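Long-range contacts in Ice-binding protein 1 (Shewanella frigidimarina, PDB 6BG8), which binds ice through this DUF3494 domain of a longer adhesin, holding the bacterium on ice and inhibiting growth of the crystals: residues S19-T24 with R42-G47; L64-D69 with A82-F87; P116-N121 with L137-L142; S199-A204 with T217-A222. All blocks are in the same frame, centred on the assembly; numbering follows the deposited sequence.

Contact 1. Residues S19-T24 with R42-G47; sequences SQAITT and RSYYAG
The backbone amide of Thr24 donates to Ala46 O, with N to O at 2.9 Å. The same oxygen receives a CA-H contact from Thr23, whose CA lies 3.2 Å from Ala46 O. In the reverse direction Ala46 N donates to Ile22 O at 3.2 Å. That oxygen also faces the CA-H of Tyr45. The two chains run parallel, with Thr23 paired with Ala46. Their side chains share one face, where Thr23 CG2 lies 3.8 Å from Ala46 CB.

Ile22 and Tyr45 lie side by side on the other face. Tyr45 has CG anti to its own carbonyl carbon (chi1 -76°), which brings ring atom CE1 to 4.0 Å from Ile22 CB. The far end of this ring is tied down elsewhere, as Tyr45 OH bonds to Tyr66 O. Tyr44 lies beside Gln20 and Ala21 at the start of the pairing. Its CB sits 3.2 Å from Gln20 O, a buried oxygen with no polar partner in the model. Ala21 CB meets the edge of the Tyr44 ring.

Strand 21-24 is also bonded to strand 226-229, while 45-46 is a short, weakly bonded strand, outermost in this parallel sheet within the chain. Parallel stacking of coils of this kind is characteristic of the beta-solenoid of DUF3494 ice-binding domains.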
loop_
_atom_site.group_PDB
_atom_site.type_symbol
_atom_site.label_atom_id
_atom_site.label_comp_id
_atom_site.label_asym_id
_atom_site.label_seq_id
_atom_site.Cartn_x
_atom_site.Cartn_y
_atom_site.Cartn_z
ATOM N N SER A 19 -7.139 -0.635 -9.260
ATOM C CA SER A 19 -7.763 -0.438 -10.564
ATOM C C SER A 19 -9.120 -1.131 -10.646
ATOM O O SER A 19 -10.104 -0.538 -11.107
ATOM C CB SER A 19 -6.835 -0.956 -11.663
ATOM O OG SER A 19 -7.511 -1.035 -12.907
ATOM N N GLN A 20 -9.197 -2.394 -10.224
ATOM C CA GLN A 20 -10.345 -3.235 -10.566
ATOM C C GLN A 20 -11.286 -3.499 -9.405
ATOM O O GLN A 20 -12.507 -3.435 -9.579
ATOM C CB GLN A 20 -9.868 -4.587 -11.118
ATOM C CG GLN A 20 -9.157 -4.504 -12.462
ATOM C CD GLN A 20 -10.043 -3.953 -13.536
ATOM O OE1 GLN A 20 -11.056 -4.560 -13.883
ATOM N NE2 GLN A 20 -9.663 -2.799 -14.089
ATOM N N ALA A 21 -10.758 -3.792 -8.224
ATOM C CA ALA A 21 -11.622 -4.218 -7.124
ATOM C C ALA A 21 -10.875 -4.114 -5.806
ATOM O O ALA A 21 -9.647 -4.232 -5.756
ATOM C CB ALA A 21 -12.118 -5.658 -7.320
ATOM N N ILE A 22 -11.638 -3.892 -4.741
ATOM C CA ILE A 22 -11.159 -4.050 -3.372
ATOM C C ILE A 22 -12.160 -4.951 -2.673
ATOM O O ILE A 22 -13.367 -4.676 -2.699
ATOM C CB ILE A 22 -11.021 -2.714 -2.631
ATOM C CG1 ILE A 22 -9.939 -1.856 -3.295
ATOM C CG2 ILE A 22 -10.666 -2.971 -1.161
ATOM C CD1 ILE A 22 -9.904 -0.421 -2.795
ATOM N N THR A 23 -11.679 -6.041 -2.094
ATOM C CA THR A 23 -12.559 -7.016 -1.466
ATOM C C THR A 23 -12.052 -7.368 -0.078
ATOM O O THR A 23 -10.860 -7.242 0.223
ATOM C CB THR A 23 -12.684 -8.302 -2.293
ATOM O OG1 THR A 23 -11.494 -9.085 -2.165
ATOM C CG2 THR A 23 -12.951 -7.991 -3.767
ATOM N N THR A 24 -12.982 -7.833 0.761
ATOM C CA THR A 24 -12.639 -8.296 2.097
ATOM C C THR A 24 -13.574 -9.424 2.505
ATOM O O THR A 24 -14.748 -9.470 2.114
ATOM C CB THR A 24 -12.707 -7.184 3.158
ATOM O OG1 THR A 24 -12.239 -7.695 4.413
ATOM C CG2 THR A 24 -14.143 -6.703 3.359
ATOM N N ARG A 42 -18.668 0.961 -8.355
ATOM C CA ARG A 42 -18.785 0.627 -6.938
ATOM C C ARG A 42 -19.199 -0.823 -6.703
ATOM O O ARG A 42 -18.924 -1.375 -5.633
ATOM C CB ARG A 42 -19.801 1.580 -6.282
ATOM C CG ARG A 42 -20.230 1.215 -4.865
ATOM C CD ARG A 42 -20.882 2.402 -4.170
ATOM N NE ARG A 42 -19.933 3.482 -3.938
ATOM C CZ ARG A 42 -19.091 3.539 -2.909
ATOM N NH1 ARG A 42 -18.267 4.576 -2.799
ATOM N NH2 ARG A 42 -19.078 2.572 -1.988
ATOM N N SER A 43 -19.859 -1.450 -7.677
ATOM C CA SER A 43 -20.234 -2.854 -7.536
ATOM C C SER A 43 -19.020 -3.766 -7.393
ATOM O O SER A 43 -19.163 -4.918 -6.966
ATOM C CB SER A 43 -21.080 -3.282 -8.733
ATOM O OG SER A 43 -20.364 -3.123 -9.940
ATOM N N TYR A 44 -17.827 -3.281 -7.710
ATOM C CA TYR A 44 -16.637 -4.104 -7.583
ATOM C C TYR A 44 -16.036 -4.067 -6.181
ATOM O O TYR A 44 -15.034 -4.745 -5.944
ATOM C CB TYR A 44 -15.598 -3.688 -8.640
ATOM C CG TYR A 44 -15.829 -4.370 -9.974
ATOM C CD1 TYR A 44 -16.896 -4.016 -10.785
ATOM C CD2 TYR A 44 -14.991 -5.394 -10.406
ATOM C CE1 TYR A 44 -17.106 -4.654 -12.012
ATOM C CE2 TYR A 44 -15.194 -6.032 -11.615
ATOM C CZ TYR A 44 -16.256 -5.657 -12.416
ATOM O OH TYR A 44 -16.462 -6.298 -13.615
ATOM N N TYR A 45 -16.613 -3.293 -5.254
ATOM C CA TYR A 45 -16.362 -3.496 -3.832
ATOM C C TYR A 45 -17.111 -4.741 -3.378
ATOM O O TYR A 45 -18.298 -4.897 -3.681
ATOM C CB TYR A 45 -16.842 -2.293 -3.013
ATOM C CG TYR A 45 -15.970 -1.063 -3.066
ATOM C CD1 TYR A 45 -14.724 -1.041 -2.437
ATOM C CD2 TYR A 45 -16.398 0.087 -3.713
ATOM C CE1 TYR A 45 -13.922 0.101 -2.470
ATOM C CE2 TYR A 45 -15.599 1.232 -3.753
ATOM C CZ TYR A 45 -14.366 1.231 -3.126
ATOM O OH TYR A 45 -13.572 2.364 -3.163
ATOM N N ALA A 46 -16.429 -5.633 -2.658
ATOM C CA ALA A 46 -17.062 -6.847 -2.148
ATOM C C ALA A 46 -16.715 -7.052 -0.682
ATOM O O ALA A 46 -15.564 -6.876 -0.270
ATOM C CB ALA A 46 -16.649 -8.087 -2.956
ATOM N N GLY A 47 -17.724 -7.433 0.106
ATOM C CA GLY A 47 -17.526 -7.800 1.490
ATOM C C GLY A 47 -17.701 -6.677 2.484
ATOM O O GLY A 47 -17.660 -6.936 3.695
#

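Contact 2. Residues L64-D69 with A82-F87; sequences LSYAGD and ASMVAF
Phe87 points the edge of its ring at one face of Tyr66. The ring centroids are 5.0 Å apart and the planes meet at 63°, so this is a T-shaped (edge-to-face) pair. Phe87 CE2 does the touching. It lies 3.7 Å from Tyr66 CG, above the tyrosine ring but displaced toward the rim. It also approaches Tyr66 CB, which lies in the plane of the Phe87 ring.

The torsions of the helix residues bring both side chains to the strand. Phe87 has CG anti to its backbone N (chi1 164°), and its side chain crosses that of Tyr66 at about a right angle. Met84 leaves the backbone in the same way. Its chain then bends at chi2 and again at chi3, which brings SD and the methyl CE to the CD1 side of the tyrosine ring. Met84 SD lies 3.8 Å from Tyr66 CD1 and stands obliquely to the ring, a Met-aromatic contact. The methyl CE meets the ring edge in plane, 4.0 Å from Tyr66 CD1.

Nearer its root, Met84 CG rests 3.5 Å from Ala67 O. Val85 makes a slighter contact through CG2 with Gly68 O. Ser83 is the N-cap of the helix, and its OG accepts from Ala86 N at 3.1 Å.

The contact sets the first turn of helix 84-103 against strand 65-66. This strand runs parallel to strand 34-37, and Tyr66 also touches Asp34 there. Tyr66 further touches Arg13 and Pro78, both in loops.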
loop_
_atom_site.group_PDB
_atom_site.type_symbol
_atom_site.label_atom_id
_atom_site.label_comp_id
_atom_site.label_asym_id
_atom_site.label_seq_id
_atom_site.Cartn_x
_atom_site.Cartn_y
_atom_site.Cartn_z
ATOM N N LEU A 64 -13.444 7.399 3.611
ATOM C CA LEU A 64 -14.594 7.097 2.772
ATOM C C LEU A 64 -14.141 6.261 1.584
ATOM O O LEU A 64 -12.962 6.250 1.219
ATOM C CB LEU A 64 -15.291 8.378 2.274
ATOM C CG LEU A 64 -15.887 9.288 3.349
ATOM C CD1 LEU A 64 -16.245 10.646 2.753
ATOM C CD2 LEU A 64 -17.109 8.624 3.970
ATOM N N SER A 65 -15.094 5.567 0.971
ATOM C CA SER A 65 -14.844 4.821 -0.253
ATOM C C SER A 65 -15.354 5.588 -1.468
ATOM O O SER A 65 -16.297 6.380 -1.382
ATOM C CB SER A 65 -15.505 3.444 -0.201
ATOM O OG SER A 65 -16.916 3.575 -0.131
ATOM N N TYR A 66 -14.713 5.343 -2.610
ATOM C CA TYR A 66 -14.931 6.114 -3.824
ATOM C C TYR A 66 -14.928 5.203 -5.035
ATOM O O TYR A 66 -14.122 4.270 -5.114
ATOM C CB TYR A 66 -13.837 7.176 -4.005
ATOM C CG TYR A 66 -13.871 8.247 -2.956
ATOM C CD1 TYR A 66 -14.812 9.271 -3.010
ATOM C CD2 TYR A 66 -12.964 8.232 -1.896
ATOM C CE1 TYR A 66 -14.854 10.251 -2.031
ATOM C CE2 TYR A 66 -12.996 9.212 -0.922
ATOM C CZ TYR A 66 -13.934 10.219 -0.997
ATOM O OH TYR A 66 -13.962 11.195 -0.028
ATOM N N ALA A 67 -15.833 5.484 -5.975
ATOM C CA ALA A 67 -15.815 4.881 -7.300
ATOM C C ALA A 67 -16.359 5.898 -8.292
ATOM O O ALA A 67 -17.090 6.818 -7.927
ATOM C CB ALA A 67 -16.624 3.581 -7.356
ATOM N N GLY A 68 -15.973 5.736 -9.558
ATOM C CA GLY A 68 -16.282 6.753 -10.552
ATOM C C GLY A 68 -17.747 6.848 -10.927
ATOM O O GLY A 68 -18.170 7.880 -11.465
ATOM N N ASP A 69 -18.526 5.801 -10.673
ATOM C CA ASP A 69 -19.963 5.876 -10.913
ATOM C C ASP A 69 -20.718 6.543 -9.767
ATOM O O ASP A 69 -21.934 6.730 -9.883
ATOM C CB ASP A 69 -20.535 4.472 -11.162
ATOM C CG ASP A 69 -20.489 3.601 -9.924
ATOM O OD1 ASP A 69 -19.392 3.500 -9.326
ATOM O OD2 ASP A 69 -21.539 3.029 -9.538
ATOM N N ALA A 82 -14.111 19.063 -9.582
ATOM C CA ALA A 82 -15.397 19.456 -10.140
ATOM C C ALA A 82 -16.365 18.293 -10.258
ATOM O O ALA A 82 -17.580 18.516 -10.314
ATOM C CB ALA A 82 -15.189 20.087 -11.518
ATOM N N SER A 83 -15.856 17.068 -10.301
ATOM C CA SER A 83 -16.677 15.886 -10.502
ATOM C C SER A 83 -15.937 14.699 -9.916
ATOM O O SER A 83 -14.721 14.747 -9.697
ATOM C CB SER A 83 -16.961 15.643 -11.983
ATOM O OG SER A 83 -15.742 15.355 -12.655
ATOM N N MET A 84 -16.689 13.631 -9.654
ATOM C CA MET A 84 -16.051 12.413 -9.179
ATOM C C MET A 84 -15.123 11.838 -10.241
ATOM O O MET A 84 -14.055 11.312 -9.919
ATOM C CB MET A 84 -17.110 11.396 -8.765
ATOM C CG MET A 84 -16.542 10.230 -7.992
ATOM S SD MET A 84 -15.960 10.717 -6.352
ATOM C CE MET A 84 -17.506 10.848 -5.441
ATOM N N VAL A 85 -15.513 11.933 -11.516
ATOM C CA VAL A 85 -14.645 11.477 -12.602
ATOM C C VAL A 85 -13.302 12.199 -12.561
ATOM O O VAL A 85 -12.241 11.579 -12.713
ATOM C CB VAL A 85 -15.350 11.670 -13.959
ATOM C CG1 VAL A 85 -14.366 11.487 -15.106
ATOM C CG2 VAL A 85 -16.510 10.699 -14.092
ATOM N N ALA A 86 -13.318 13.517 -12.345
ATOM C CA ALA A 86 -12.058 14.257 -12.302
ATOM C C ALA A 86 -11.208 13.829 -11.114
ATOM O O ALA A 86 -9.977 13.767 -11.213
ATOM C CB ALA A 86 -12.328 15.758 -12.252
ATOM N N PHE A 87 -11.844 13.535 -9.977
ATOM C CA PHE A 87 -11.095 13.071 -8.809
ATOM C C PHE A 87 -10.444 11.724 -9.084
ATOM O O PHE A 87 -9.272 11.508 -8.744
ATOM C CB PHE A 87 -12.027 12.983 -7.599
ATOM C CG PHE A 87 -11.480 12.172 -6.450
ATOM C CD1 PHE A 87 -10.389 12.620 -5.721
ATOM C CD2 PHE A 87 -12.068 10.962 -6.096
ATOM C CE1 PHE A 87 -9.888 11.877 -4.662
ATOM C CE2 PHE A 87 -11.577 10.214 -5.033
ATOM C CZ PHE A 87 -10.477 10.675 -4.317
#

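Contact 3. Residues P116-N121 with L137-L142; sequences PIELGN and LQTGTL
Glu118 and Thr139 approach from opposite directions, and the carboxylate reaches the backbone N-H groups of Gln138 and Thr139. Glu118 extends with CG anti to its backbone N, then bends at chi2 (61°), which folds the carboxylate back toward its own chain. Three backbone amides grip OE2. Gln138 N, 2.9 Å from Glu118 OE2, uses the syn lone pair. Thr139 N reaches the same OE2 at 3.1 Å from above the carboxylate plane. Gly120 N, of the same segment, meets Glu118 OE2 at 2.8 Å on the anti side, tilted 24° out of the carboxylate plane. Thr139 CG2 packs 3.6 Å from Glu118 CD.

The side chains of Glu118 and Gln138 cross at about a right angle, yet their carboxylate and amide planes are only 5° apart. A water joins Glu118 OE1 to Gln138 NE2, and OE1 also bonds to Thr136 OG1. Another water links Asn121 OD1 to Thr141 N.

Leu119 and Leu142 lie side by side, with CD1 of the first 4.2 Å from CD2 of the second. Leu137 CD1 packs 3.7 Å from Gly120 N.

The carboxylate bonds to the backbone of both loops and so links adjacent coils. So many N-H donors on one oxygen would be expected to stabilise ionised Glu118.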
loop_
_atom_site.group_PDB
_atom_site.type_symbol
_atom_site.label_atom_id
_atom_site.label_comp_id
_atom_site.label_asym_id
_atom_site.label_seq_id
_atom_site.Cartn_x
_atom_site.Cartn_y
_atom_site.Cartn_z
ATOM N N PRO A 116 18.139 -8.702 -1.038
ATOM C CA PRO A 116 18.193 -10.160 -0.874
ATOM C C PRO A 116 16.862 -10.794 -1.238
ATOM O O PRO A 116 15.802 -10.198 -1.061
ATOM C CB PRO A 116 18.493 -10.339 0.617
ATOM C CG PRO A 116 19.141 -9.038 1.021
ATOM C CD PRO A 116 18.414 -7.998 0.224
ATOM N N ILE A 117 16.917 -12.032 -1.732
ATOM C CA ILE A 117 15.658 -12.681 -2.105
ATOM C C ILE A 117 14.924 -13.270 -0.910
ATOM O O ILE A 117 13.747 -13.640 -1.040
ATOM C CB ILE A 117 15.873 -13.754 -3.190
ATOM C CG1 ILE A 117 16.859 -14.828 -2.726
ATOM C CG2 ILE A 117 16.349 -13.080 -4.478
ATOM C CD1 ILE A 117 16.934 -16.041 -3.650
ATOM N N GLU A 118 15.579 -13.368 0.247
ATOM C CA GLU A 118 14.915 -13.656 1.512
ATOM C C GLU A 118 15.265 -12.546 2.494
ATOM O O GLU A 118 16.448 -12.263 2.720
ATOM C CB GLU A 118 15.333 -15.024 2.074
ATOM C CG GLU A 118 14.862 -15.279 3.521
ATOM C CD GLU A 118 13.345 -15.255 3.670
ATOM O OE1 GLU A 118 12.660 -15.888 2.842
ATOM O OE2 GLU A 118 12.829 -14.624 4.624
ATOM N N LEU A 119 14.242 -11.912 3.067
ATOM C CA LEU A 119 14.434 -10.767 3.950
ATOM C C LEU A 119 14.297 -11.116 5.429
ATOM O O LEU A 119 14.551 -10.257 6.283
ATOM C CB LEU A 119 13.449 -9.646 3.583
ATOM C CG LEU A 119 13.678 -8.976 2.224
ATOM C CD1 LEU A 119 12.543 -8.025 1.861
ATOM C CD2 LEU A 119 15.006 -8.242 2.207
ATOM N N GLY A 120 13.932 -12.353 5.760
ATOM C CA GLY A 120 13.832 -12.737 7.157
ATOM C C GLY A 120 15.182 -12.771 7.852
ATOM O O GLY A 120 16.217 -13.059 7.250
ATOM N N ASN A 121 15.155 -12.450 9.149
ATOM C CA ASN A 121 16.321 -12.463 10.041
ATOM C C ASN A 121 17.383 -11.448 9.632
ATOM O O ASN A 121 18.548 -11.563 10.034
ATOM C CB ASN A 121 16.939 -13.864 10.143
ATOM C CG ASN A 121 16.018 -14.857 10.818
ATOM O OD1 ASN A 121 15.289 -14.518 11.756
ATOM N ND2 ASN A 121 16.043 -16.098 10.345
ATOM N N LEU A 137 9.714 -13.010 2.590
ATOM C CA LEU A 137 9.981 -12.582 3.962
ATOM C C LEU A 137 9.305 -13.630 4.838
ATOM O O LEU A 137 8.129 -13.487 5.176
ATOM C CB LEU A 137 9.453 -11.172 4.210
ATOM C CG LEU A 137 9.351 -10.629 5.638
ATOM C CD1 LEU A 137 10.577 -10.977 6.478
ATOM C CD2 LEU A 137 9.149 -9.123 5.575
ATOM N N GLN A 138 10.030 -14.700 5.172
ATOM C CA GLN A 138 9.388 -15.801 5.883
ATOM C C GLN A 138 10.277 -16.514 6.899
ATOM O O GLN A 138 9.758 -17.171 7.804
ATOM C CB GLN A 138 8.843 -16.827 4.884
ATOM C CG GLN A 138 9.859 -17.412 3.914
ATOM C CD GLN A 138 9.172 -18.131 2.760
ATOM O OE1 GLN A 138 7.942 -18.188 2.697
ATOM N NE2 GLN A 138 9.962 -18.646 1.821
ATOM N N THR A 139 11.603 -16.421 6.773
ATOM C CA THR A 139 12.426 -17.156 7.733
ATOM C C THR A 139 12.423 -16.515 9.107
ATOM O O THR A 139 12.857 -17.149 10.077
ATOM C CB THR A 139 13.863 -17.281 7.232
ATOM O OG1 THR A 139 14.418 -15.972 7.043
ATOM C CG2 THR A 139 13.901 -18.043 5.924
ATOM N N GLY A 140 11.943 -15.284 9.212
ATOM C CA GLY A 140 11.997 -14.561 10.464
ATOM C C GLY A 140 11.529 -13.141 10.239
ATOM O O GLY A 140 10.819 -12.853 9.276
ATOM N N THR A 141 11.968 -12.262 11.124
ATOM C CA THR A 141 11.548 -10.873 11.123
ATOM C C THR A 141 12.521 -10.047 10.296
ATOM O O THR A 141 13.735 -10.244 10.372
ATOM C CB THR A 141 11.516 -10.340 12.556
ATOM O OG1 THR A 141 10.484 -11.008 13.288
ATOM C CG2 THR A 141 11.268 -8.839 12.580
ATOM N N LEU A 142 11.985 -9.111 9.523
ATOM C CA LEU A 142 12.798 -8.078 8.901
ATOM C C LEU A 142 12.779 -6.854 9.811
ATOM O O LEU A 142 11.708 -6.320 10.111
ATOM C CB LEU A 142 12.279 -7.721 7.509
ATOM C CG LEU A 142 12.907 -6.465 6.884
ATOM C CD1 LEU A 142 14.418 -6.655 6.670
ATOM C CD2 LEU A 142 12.201 -6.103 5.578
HETATM O O HOH W 1 13.024 -18.516 2.303
HETATM O O HOH W 2 17.042 -16.286 6.196
HETATM O O HOH W 3 13.831 -13.094 13.225
#

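Contact 4. Residues S199-A204 with T217-A222; sequences SGNVFA and TGRLFA
Arg219 NH1 donates to Asn201 OD1 at 2.8 Å. The oxygen lies in the guanidinium plane, while the donor is tilted 30° from the carbonyl plane of the amide. The two side chains run alongside each other, and the extended Arg219 chain passes so close that its CG is 3.2 Å from Asn201 OD1. Each has a further anchor: Arg219 NH2 bonds to Ala12 O, and Asn201 ND2 to Ile182 O. Both polar ends are thus buried but satisfied.

The backbones are joined by five hydrogen bonds. Val202 N donates to Arg219 O, and Phe221 N to Val202 O, both at 2.8 Å. Gly200 N to Thr217 O and Ala204 N to Phe221 O continue the pattern, as does Arg219 N to Gly200 O. Six residue pairs match in parallel register, from Ser199 with Thr217 to Ala204 with Ala222. The chain turns a corner at Gly200 in one coil and at Gly218 in the next, as stacked coils of a beta-solenoid do.

Phe203 and Phe221 form an offset stack on the Asn201 side. Their centroids are 4.6 Å apart and the planes are inclined by 26°. Phe221 CD2 sits 3.6 Å above the centre of the Phe203 ring. Both rings touch Leu95 of helix 84-103, which flanks this face.

Val202 and Leu220 point to the other face, into the solenoid. Val202 CG2 meets Leu220 CD2 at 3.8 Å, and both residues pack on Val208.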
loop_
_atom_site.group_PDB
_atom_site.type_symbol
_atom_site.label_atom_id
_atom_site.label_comp_id
_atom_site.label_asym_id
_atom_site.label_seq_id
_atom_site.Cartn_x
_atom_site.Cartn_y
_atom_site.Cartn_z
ATOM N N SER A 199 4.602 -3.265 7.522
ATOM C CA SER A 199 4.739 -1.812 7.479
ATOM C C SER A 199 5.189 -1.370 6.094
ATOM O O SER A 199 6.097 -1.973 5.517
ATOM C CB SER A 199 5.769 -1.323 8.513
ATOM O OG SER A 199 5.208 -1.309 9.813
ATOM N N GLY A 200 4.571 -0.320 5.568
ATOM C CA GLY A 200 5.040 0.304 4.343
ATOM C C GLY A 200 3.934 0.534 3.331
ATOM O O GLY A 200 2.811 0.048 3.453
ATOM N N ASN A 201 4.288 1.305 2.299
ATOM C CA ASN A 201 3.381 1.621 1.201
ATOM C C ASN A 201 3.628 0.634 0.069
ATOM O O ASN A 201 4.692 0.652 -0.558
ATOM C CB ASN A 201 3.582 3.057 0.724
ATOM C CG ASN A 201 3.417 4.063 1.837
ATOM O OD1 ASN A 201 2.295 4.433 2.183
ATOM N ND2 ASN A 201 4.535 4.506 2.420
ATOM N N VAL A 202 2.636 -0.198 -0.220
ATOM C CA VAL A 202 2.781 -1.253 -1.218
ATOM C C VAL A 202 2.262 -0.740 -2.558
ATOM O O VAL A 202 1.100 -0.338 -2.665
ATOM C CB VAL A 202 2.031 -2.521 -0.784
ATOM C CG1 VAL A 202 2.164 -3.611 -1.830
ATOM C CG2 VAL A 202 2.553 -3.012 0.559
ATOM N N PHE A 203 3.123 -0.742 -3.574
ATOM C CA PHE A 203 2.757 -0.436 -4.960
ATOM C C PHE A 203 2.963 -1.705 -5.787
ATOM O O PHE A 203 4.039 -1.927 -6.353
ATOM C CB PHE A 203 3.595 0.717 -5.513
ATOM C CG PHE A 203 3.305 2.042 -4.873
ATOM C CD1 PHE A 203 3.803 2.341 -3.607
ATOM C CD2 PHE A 203 2.562 3.005 -5.553
ATOM C CE1 PHE A 203 3.550 3.570 -3.022
ATOM C CE2 PHE A 203 2.301 4.233 -4.971
ATOM C CZ PHE A 203 2.799 4.514 -3.706
ATOM N N ALA A 204 1.931 -2.547 -5.845
ATOM C CA ALA A 204 1.976 -3.766 -6.644
ATOM C C ALA A 204 1.422 -3.479 -8.030
ATOM O O ALA A 204 0.340 -2.898 -8.159
ATOM C CB ALA A 204 1.167 -4.883 -5.984
ATOM N N THR A 217 0.277 -1.465 8.459
ATOM C CA THR A 217 0.399 -0.030 8.701
ATOM C C THR A 217 1.100 0.556 7.487
ATOM O O THR A 217 2.275 0.266 7.254
ATOM C CB THR A 217 1.181 0.270 9.980
ATOM O OG1 THR A 217 0.509 -0.327 11.096
ATOM C CG2 THR A 217 1.273 1.767 10.207
ATOM N N GLY A 218 0.372 1.330 6.692
ATOM C CA GLY A 218 0.957 1.835 5.463
ATOM C C GLY A 218 -0.112 2.144 4.450
ATOM O O GLY A 218 -1.076 2.836 4.776
ATOM N N ARG A 219 0.047 1.640 3.231
ATOM C CA ARG A 219 -0.939 1.811 2.166
ATOM C C ARG A 219 -0.867 0.600 1.248
ATOM O O ARG A 219 0.193 -0.007 1.096
ATOM C CB ARG A 219 -0.678 3.080 1.349
ATOM C CG ARG A 219 -0.901 4.393 2.072
ATOM C CD ARG A 219 -0.651 5.561 1.126
ATOM N NE ARG A 219 -0.879 6.852 1.767
ATOM C CZ ARG A 219 0.009 7.460 2.544
ATOM N NH1 ARG A 219 1.191 6.901 2.774
ATOM N NH2 ARG A 219 -0.274 8.642 3.072
ATOM N N LEU A 220 -1.992 0.268 0.607
ATOM C CA LEU A 220 -2.062 -0.879 -0.303
ATOM C C LEU A 220 -2.587 -0.426 -1.662
ATOM O O LEU A 220 -3.765 -0.088 -1.787
ATOM C CB LEU A 220 -2.952 -1.974 0.283
ATOM C CG LEU A 220 -2.496 -2.466 1.662
ATOM C CD1 LEU A 220 -3.516 -3.410 2.271
ATOM C CD2 LEU A 220 -1.113 -3.132 1.566
ATOM N N PHE A 221 -1.720 -0.436 -2.680
ATOM C CA PHE A 221 -2.060 -0.021 -4.038
ATOM C C PHE A 221 -1.909 -1.203 -4.985
ATOM O O PHE A 221 -0.857 -1.851 -5.006
ATOM C CB PHE A 221 -1.149 1.117 -4.540
ATOM C CG PHE A 221 -1.254 2.397 -3.755
ATOM C CD1 PHE A 221 -2.297 3.276 -3.975
ATOM C CD2 PHE A 221 -0.273 2.748 -2.836
ATOM C CE1 PHE A 221 -2.385 4.463 -3.264
ATOM C CE2 PHE A 221 -0.359 3.933 -2.118
ATOM C CZ PHE A 221 -1.416 4.793 -2.336
ATOM N N ALA A 222 -2.936 -1.454 -5.800
ATOM C CA ALA A 222 -2.852 -2.410 -6.900
ATOM C C ALA A 222 -3.052 -1.625 -8.192
ATOM O O ALA A 222 -4.159 -1.152 -8.467
ATOM C CB ALA A 222 -3.886 -3.528 -6.744
#

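Overall arrangement
Contact 4 lies at the centre of the chain and is buried. Contact 2 is also largely buried, but near one end. Contacts 1 and 3 are only partly buried. Contacts 1 and 4 both join neighbouring coils by parallel strand bonds, and Ser19 N meets Ala222 O between them. Contacts 1 and 2 touch, Arg42 N probably bonding to Asp69 OD1. Helix 84-103 serves contact 2 with its start and flanks contact 4 farther along. Contact 3 sits toward the other end, its centre about 39 Å from that of contact 2. There a carboxylate and waters join loops, whereas contact 2 relies on aromatic and sulfur packing.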